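Long-range contacts in enoyl-CoA hydratase (Mycobacterium thermoresistibile, PDB 3T3W), which probably catalyses the hydration of enoyl-CoA thioesters in lipid metabolism: residues F[120-125]-F[140-145]; F[34-39]-F[71-76]. One frame throughout, in Å; residues are numbered along the deposited sequence.

Interaction 1. Residues F[120-125]-F[140-145]. With EDO (1,2-ethanediol), chain H.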
loop_
_atom_site.group_PDB
_atom_site.type_symbol
_atom_site.label_atom_id
_atom_site.label_comp_id
_atom_site.label_asym_id
_atom_site.label_seq_id
_atom_site.Cartn_x
_atom_site.Cartn_y
_atom_site.Cartn_z
ATOM N N SER F 120 -16.310 21.031 -4.089
ATOM C CA SER F 120 -16.328 21.531 -5.461
ATOM C C SER F 120 -17.176 20.647 -6.344
ATOM O O SER F 120 -17.238 19.413 -6.187
ATOM C CB SER F 120 -14.927 21.634 -6.034
ATOM O OG SER F 120 -14.273 20.348 -6.010
ATOM N N ILE F 121 -17.823 21.283 -7.299
ATOM C CA ILE F 121 -18.730 20.601 -8.197
ATOM C C ILE F 121 -18.427 21.030 -9.621
ATOM O O ILE F 121 -18.388 22.234 -9.903
ATOM C CB ILE F 121 -20.208 20.981 -7.891
ATOM C CG1 ILE F 121 -20.566 20.760 -6.412
ATOM C CG2 ILE F 121 -21.141 20.200 -8.814
ATOM C CD1 ILE F 121 -21.914 21.362 -5.949
ATOM N N ALA F 122 -18.186 20.079 -10.523
ATOM C CA ALA F 122 -18.078 20.376 -11.963
ATOM C C ALA F 122 -19.420 20.160 -12.662
ATOM O O ALA F 122 -20.077 19.134 -12.425
ATOM C CB ALA F 122 -17.002 19.497 -12.625
ATOM N N ALA F 123 -19.793 21.094 -13.532
ATOM C CA ALA F 123 -20.950 21.011 -14.425
ATOM C C ALA F 123 -20.430 20.779 -15.833
ATOM O O ALA F 123 -19.772 21.666 -16.406
ATOM C CB ALA F 123 -21.753 22.314 -14.372
ATOM N N VAL F 124 -20.670 19.586 -16.366
ATOM C CA VAL F 124 -20.074 19.186 -17.634
ATOM C C VAL F 124 -21.126 19.015 -18.722
ATOM O O VAL F 124 -21.992 18.169 -18.644
ATOM C CB VAL F 124 -19.227 17.897 -17.515
ATOM C CG1 VAL F 124 -18.616 17.510 -18.879
ATOM C CG2 VAL F 124 -18.159 18.070 -16.447
ATOM N N GLN F 125 -21.008 19.828 -19.772
ATOM C CA GLN F 125 -21.865 19.719 -20.959
ATOM C C GLN F 125 -21.058 19.327 -22.189
ATOM O O GLN F 125 -19.856 19.601 -22.269
ATOM C CB GLN F 125 -22.564 21.048 -21.218
ATOM C CG GLN F 125 -21.780 22.081 -22.039
ATOM C CD GLN F 125 -20.814 22.899 -21.225
ATOM O OE1 GLN F 125 -20.278 22.464 -20.181
ATOM N NE2 GLN F 125 -20.537 24.095 -21.731
ATOM N N ASP F 140 -14.989 17.443 -6.495
ATOM C CA ASP F 140 -15.564 16.425 -5.656
ATOM C C ASP F 140 -16.731 15.700 -6.304
ATOM O O ASP F 140 -16.827 14.478 -6.184
ATOM C CB ASP F 140 -15.986 17.002 -4.305
ATOM C CG ASP F 140 -14.804 17.525 -3.516
ATOM O OD1 ASP F 140 -13.809 16.762 -3.379
ATOM O OD2 ASP F 140 -14.852 18.709 -3.114
ATOM N N LEU F 141 -17.647 16.465 -6.882
ATOM C CA LEU F 141 -18.855 15.971 -7.517
ATOM C C LEU F 141 -18.876 16.424 -8.971
ATOM O O LEU F 141 -18.342 17.510 -9.316
ATOM C CB LEU F 141 -20.088 16.533 -6.822
ATOM C CG LEU F 141 -20.122 16.482 -5.285
ATOM C CD1 LEU F 141 -21.459 17.059 -4.750
ATOM C CD2 LEU F 141 -19.952 15.050 -4.764
ATOM N N ILE F 142 -19.440 15.574 -9.824
ATOM C CA ILE F 142 -19.675 15.928 -11.241
ATOM C C ILE F 142 -21.155 15.780 -11.607
ATOM O O ILE F 142 -21.774 14.718 -11.386
ATOM C CB ILE F 142 -18.793 15.134 -12.211
ATOM C CG1 ILE F 142 -17.285 15.311 -11.894
ATOM C CG2 ILE F 142 -19.117 15.566 -13.664
ATOM C CD1 ILE F 142 -16.344 14.408 -12.703
ATOM N N ILE F 143 -21.730 16.866 -12.144
ATOM C CA ILE F 143 -23.087 16.846 -12.702
ATOM C C ILE F 143 -22.903 16.973 -14.218
ATOM O O ILE F 143 -22.201 17.872 -14.675
ATOM C CB ILE F 143 -23.934 18.020 -12.131
ATOM C CG1 ILE F 143 -23.911 18.046 -10.562
ATOM C CG2 ILE F 143 -25.401 17.992 -12.663
ATOM C CD1 ILE F 143 -24.406 16.801 -9.861
ATOM N N ALA F 144 -23.478 16.056 -14.992
ATOM C CA ALA F 144 -23.327 16.048 -16.435
ATOM C C ALA F 144 -24.667 16.266 -17.122
ATOM O O ALA F 144 -25.699 15.692 -16.739
ATOM C CB ALA F 144 -22.713 14.743 -16.931
ATOM N N ALA F 145 -24.629 17.079 -18.164
ATOM C CA ALA F 145 -25.748 17.119 -19.095
ATOM C C ALA F 145 -25.958 15.779 -19.793
ATOM O O ALA F 145 -25.001 15.039 -20.052
ATOM C CB ALA F 145 -25.505 18.234 -20.145
HETATM C C1 EDO H . -13.836 12.482 -6.568
HETATM O O1 EDO H . -14.571 12.869 -5.443
HETATM C C2 EDO H . -12.605 11.732 -6.154
HETATM O O2 EDO H . -11.735 12.664 -5.476
#

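Interaction 2. Residues F[34-39]-F[71-76]. With EDO (1,2-ethanediol), chain B.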
loop_
_atom_site.group_PDB
_atom_site.type_symbol
_atom_site.label_atom_id
_atom_site.label_comp_id
_atom_site.label_asym_id
_atom_site.label_seq_id
_atom_site.Cartn_x
_atom_site.Cartn_y
_atom_site.Cartn_z
ATOM N N THR F 34 -15.959 30.006 -14.341
ATOM C CA THR F 34 -16.396 29.676 -15.672
ATOM C C THR F 34 -15.261 29.694 -16.696
ATOM O O THR F 34 -14.562 30.709 -16.830
ATOM C CB THR F 34 -17.494 30.656 -16.153
ATOM O OG1 THR F 34 -18.641 30.529 -15.313
ATOM C CG2 THR F 34 -17.885 30.351 -17.616
ATOM N N LEU F 35 -15.088 28.584 -17.417
ATOM C CA LEU F 35 -14.218 28.523 -18.589
ATOM C C LEU F 35 -14.873 29.309 -19.702
ATOM O O LEU F 35 -15.948 28.965 -20.150
ATOM C CB LEU F 35 -13.999 27.083 -19.033
ATOM C CG LEU F 35 -13.536 26.068 -17.974
ATOM C CD1 LEU F 35 -13.369 24.689 -18.650
ATOM C CD2 LEU F 35 -12.270 26.552 -17.283
ATOM N N ASN F 36 -14.243 30.411 -20.103
ATOM C CA ASN F 36 -14.832 31.336 -21.068
ATOM C C ASN F 36 -13.941 31.480 -22.303
ATOM O O ASN F 36 -13.533 32.586 -22.676
ATOM C CB ASN F 36 -15.094 32.690 -20.421
ATOM C CG ASN F 36 -15.946 33.587 -21.288
ATOM O OD1 ASN F 36 -16.781 33.109 -22.037
ATOM N ND2 ASN F 36 -15.689 34.901 -21.232
ATOM N N ARG F 37 -13.624 30.348 -22.924
ATOM C CA ARG F 37 -12.980 30.313 -24.226
ATOM C C ARG F 37 -13.788 29.465 -25.223
ATOM O O ARG F 37 -13.259 28.538 -25.870
ATOM C CB ARG F 37 -11.542 29.785 -24.079
ATOM C CG ARG F 37 -10.634 30.152 -25.218
ATOM C CD ARG F 37 -9.309 29.416 -25.145
ATOM N NE ARG F 37 -8.483 29.791 -26.298
ATOM C CZ ARG F 37 -7.362 29.168 -26.635
ATOM N NH1 ARG F 37 -6.954 28.141 -25.948
ATOM N NH2 ARG F 37 -6.658 29.569 -27.678
ATOM N N PRO F 38 -15.077 29.797 -25.406
ATOM C CA PRO F 38 -15.940 28.915 -26.208
ATOM C C PRO F 38 -15.572 28.914 -27.697
ATOM O O PRO F 38 -15.816 27.923 -28.425
ATOM C CB PRO F 38 -17.312 29.535 -26.029
ATOM C CG PRO F 38 -17.051 30.999 -25.719
ATOM C CD PRO F 38 -15.849 30.911 -24.820
ATOM N N GLU F 39 -14.987 30.008 -28.144
ATOM C CA GLU F 39 -14.485 30.060 -29.530
ATOM C C GLU F 39 -13.474 28.941 -29.863
ATOM O O GLU F 39 -13.257 28.627 -31.045
ATOM C CB GLU F 39 -13.915 31.450 -29.849
ATOM C CG GLU F 39 -12.585 31.806 -29.144
ATOM C CD GLU F 39 -12.707 32.343 -27.695
ATOM O OE1 GLU F 39 -13.763 32.236 -26.997
ATOM O OE2 GLU F 39 -11.674 32.890 -27.241
ATOM N N ARG F 71 -17.731 25.477 -14.172
ATOM C CA ARG F 71 -18.587 25.344 -15.339
ATOM C C ARG F 71 -17.902 25.944 -16.564
ATOM O O ARG F 71 -16.803 26.493 -16.480
ATOM C CB ARG F 71 -19.943 26.005 -15.095
ATOM C CG ARG F 71 -19.877 27.507 -14.817
ATOM C CD ARG F 71 -21.209 28.215 -14.597
ATOM N NE ARG F 71 -22.046 28.092 -15.777
ATOM C CZ ARG F 71 -21.932 28.870 -16.861
ATOM N NH1 ARG F 71 -21.017 29.845 -16.930
ATOM N NH2 ARG F 71 -22.726 28.659 -17.897
ATOM N N ALA F 72 -18.566 25.877 -17.705
ATOM C CA ALA F 72 -17.949 26.263 -18.977
ATOM C C ALA F 72 -19.009 26.857 -19.904
ATOM O O ALA F 72 -20.124 26.320 -19.992
ATOM C CB ALA F 72 -17.298 25.071 -19.642
ATOM N N ASN F 73 -18.646 27.950 -20.578
ATOM C CA ASN F 73 -19.522 28.561 -21.585
ATOM C C ASN F 73 -19.492 27.830 -22.905
ATOM O O ASN F 73 -18.498 27.201 -23.282
ATOM C CB ASN F 73 -19.193 30.023 -21.789
ATOM C CG ASN F 73 -19.712 30.896 -20.656
ATOM O OD1 ASN F 73 -20.631 30.498 -19.896
ATOM N ND2 ASN F 73 -19.106 32.068 -20.496
ATOM N N GLY F 74 -20.627 27.886 -23.607
ATOM C CA GLY F 74 -20.755 27.280 -24.918
ATOM C C GLY F 74 -21.207 25.833 -24.949
ATOM O O GLY F 74 -21.765 25.288 -23.987
ATOM N N LYS F 75 -20.986 25.211 -26.093
ATOM C CA LYS F 75 -21.526 23.884 -26.346
ATOM C C LYS F 75 -20.756 22.770 -25.628
ATOM O O LYS F 75 -21.329 21.718 -25.344
ATOM C CB LYS F 75 -21.446 23.554 -27.851
ATOM N N HIS F 76 -19.470 23.011 -25.376
ATOM C CA HIS F 76 -18.537 21.974 -24.922
ATOM C C HIS F 76 -17.776 22.395 -23.697
ATOM O O HIS F 76 -17.192 23.485 -23.649
ATOM C CB HIS F 76 -17.540 21.642 -26.044
ATOM C CG HIS F 76 -18.201 21.146 -27.302
ATOM N ND1 HIS F 76 -18.946 20.023 -27.330
ATOM C CD2 HIS F 76 -18.238 21.684 -28.601
ATOM C CE1 HIS F 76 -19.444 19.840 -28.583
ATOM N NE2 HIS F 76 -19.009 20.855 -29.366
HETATM C C1 EDO B . -5.144 32.455 -28.663
HETATM O O1 EDO B . -6.182 31.715 -29.306
HETATM C C2 EDO B . -5.679 33.769 -28.092
HETATM O O2 EDO B . -6.800 33.535 -27.207
#

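Interaction 1. Residues F[120-125]-F[140-145]
Ser120 to Val124 and Leu141 to Ala145 run as parallel neighbours, their axes 4.6 Å apart and turned by 20°, in the central sheet of the crotonase fold. The ladder is regular: the amides of Ala122 and Val124 donate to the carbonyls of Leu141 and Ile143, and the amides of Leu141, Ile143 and Ala145 return the bond to Ser120, Ala122 and Val124. Side chains alternate across it. On one face Ile121 CG2 lies 3.9 Å from Ile143 CG1, the two branches running alongside one another, while Ile121 CG1 meets Leu141 CD1; helix 206-217 covers this layer through Leu206 and Thr210. On the other face Val124 has CG1 anti to its backbone N (chi1 180°), which brings CG2 beside the backbone N and within 3.9 Å of Ile142 CG2. Ala122 adds only a methyl there, and Cys136 of helix 133-136 packs on all three residues.

At the N-terminal end of the pair, polar side chains take over. Asp140 OD2 accepts the amide of Ser120 at 2.9 Å, on the anti side of the carboxylate and somewhat out of its plane, and also forms a salt bridge with Lys229; OD1 pairs with Lys177 of the second subunit, which links the start of strand 141-145 to that subunit. In return, Ser120 OG, set between its own backbone N and carbonyl carbon (chi1 59°), accepts the amide of Asp140 at 3.0 Å. A 1,2-ethanediol, probably a crystallisation additive and also bonded to that Lys177, donates from O1 to Asp140 O at 2.9 Å.

Interaction 2. Residues F[34-39]-F[71-76]
Arg71 NH1 is held between two oxygens, donating to Thr34 OG1 across the contact at 3.0 Å and to Asn73 OD1 in its own segment at 3.1 Å. The threonine oxygen meets the guanidinium at its edge, close to the plane, while the amide oxygen is tilted out of that plane. To get there the arginine leaves the backbone with CG between N and the carbonyl carbon (chi1 61°) and turns back about the CG-CD bond (chi3 -61°), laying the chain next to Thr34. NE forms a salt bridge with Asp207, a further restraint on the group.

Asn73 carries the contact onward past the end of the paired strands. Its side chain runs square across that of Thr34, with the CG2 methyl 3.6 Å from ND2, and ND2 then donates to Asn36 OD1 at 3.0 Å. That bond is straight at the hydrogen (168°) and lies in the donor's amide plane, yet it reaches the acceptor from above its carbonyl plane, with the two amide planes nearly perpendicular. Holding both ends of one amide should keep Asn73 from flipping.

In the backbone, parallel pairing covers two residues: Leu35 N donates to Arg71 O, and Asn73 N to Leu35 O. Leu35 CB packs on Ala72 CB at 3.9 Å, on the face away from Thr34 and Arg71. Farther along, Pro38 CB rests 3.8 Å from Asn73 O. Arg37 NH1 forms a salt bridge with Asp82, while NH2 donates at 2.7 Å to O1 of a 1,2-ethanediol that Tyr21 OH also bonds. The contact closes a beta-alpha-beta unit, strands 30-35 and 67-72 joined through helix 46-61, whose Leu52 touches Leu35; antiparallel strand 22-27, across strand 30-35 from 67-72, touches Thr34 and Asn36.

In the fold
Interactions 1 and 2 illustrate how the parallel part of a mixed sheet is built. Their centres lie about 14 Å apart, and strands 67-72 and 120-124, one from each, are direct neighbours. Where those strands end, Gln125 joins the two: its NE2 probably donates to Gly74 O at 2.8 Å and to Ala72 O at 2.9 Å, while Gln125 CG packs 3.4 Å from Lys75 O. In crotonases the oxyanion-hole amides generally come from loops following strands of this kind, and the same is likely here. Interaction 1 is fully buried and reaches the second subunit; interaction 2 is touched by no other chain of the assembly. The zinc ligands Glu102, Glu163, His252 and His256 belong to neither contact.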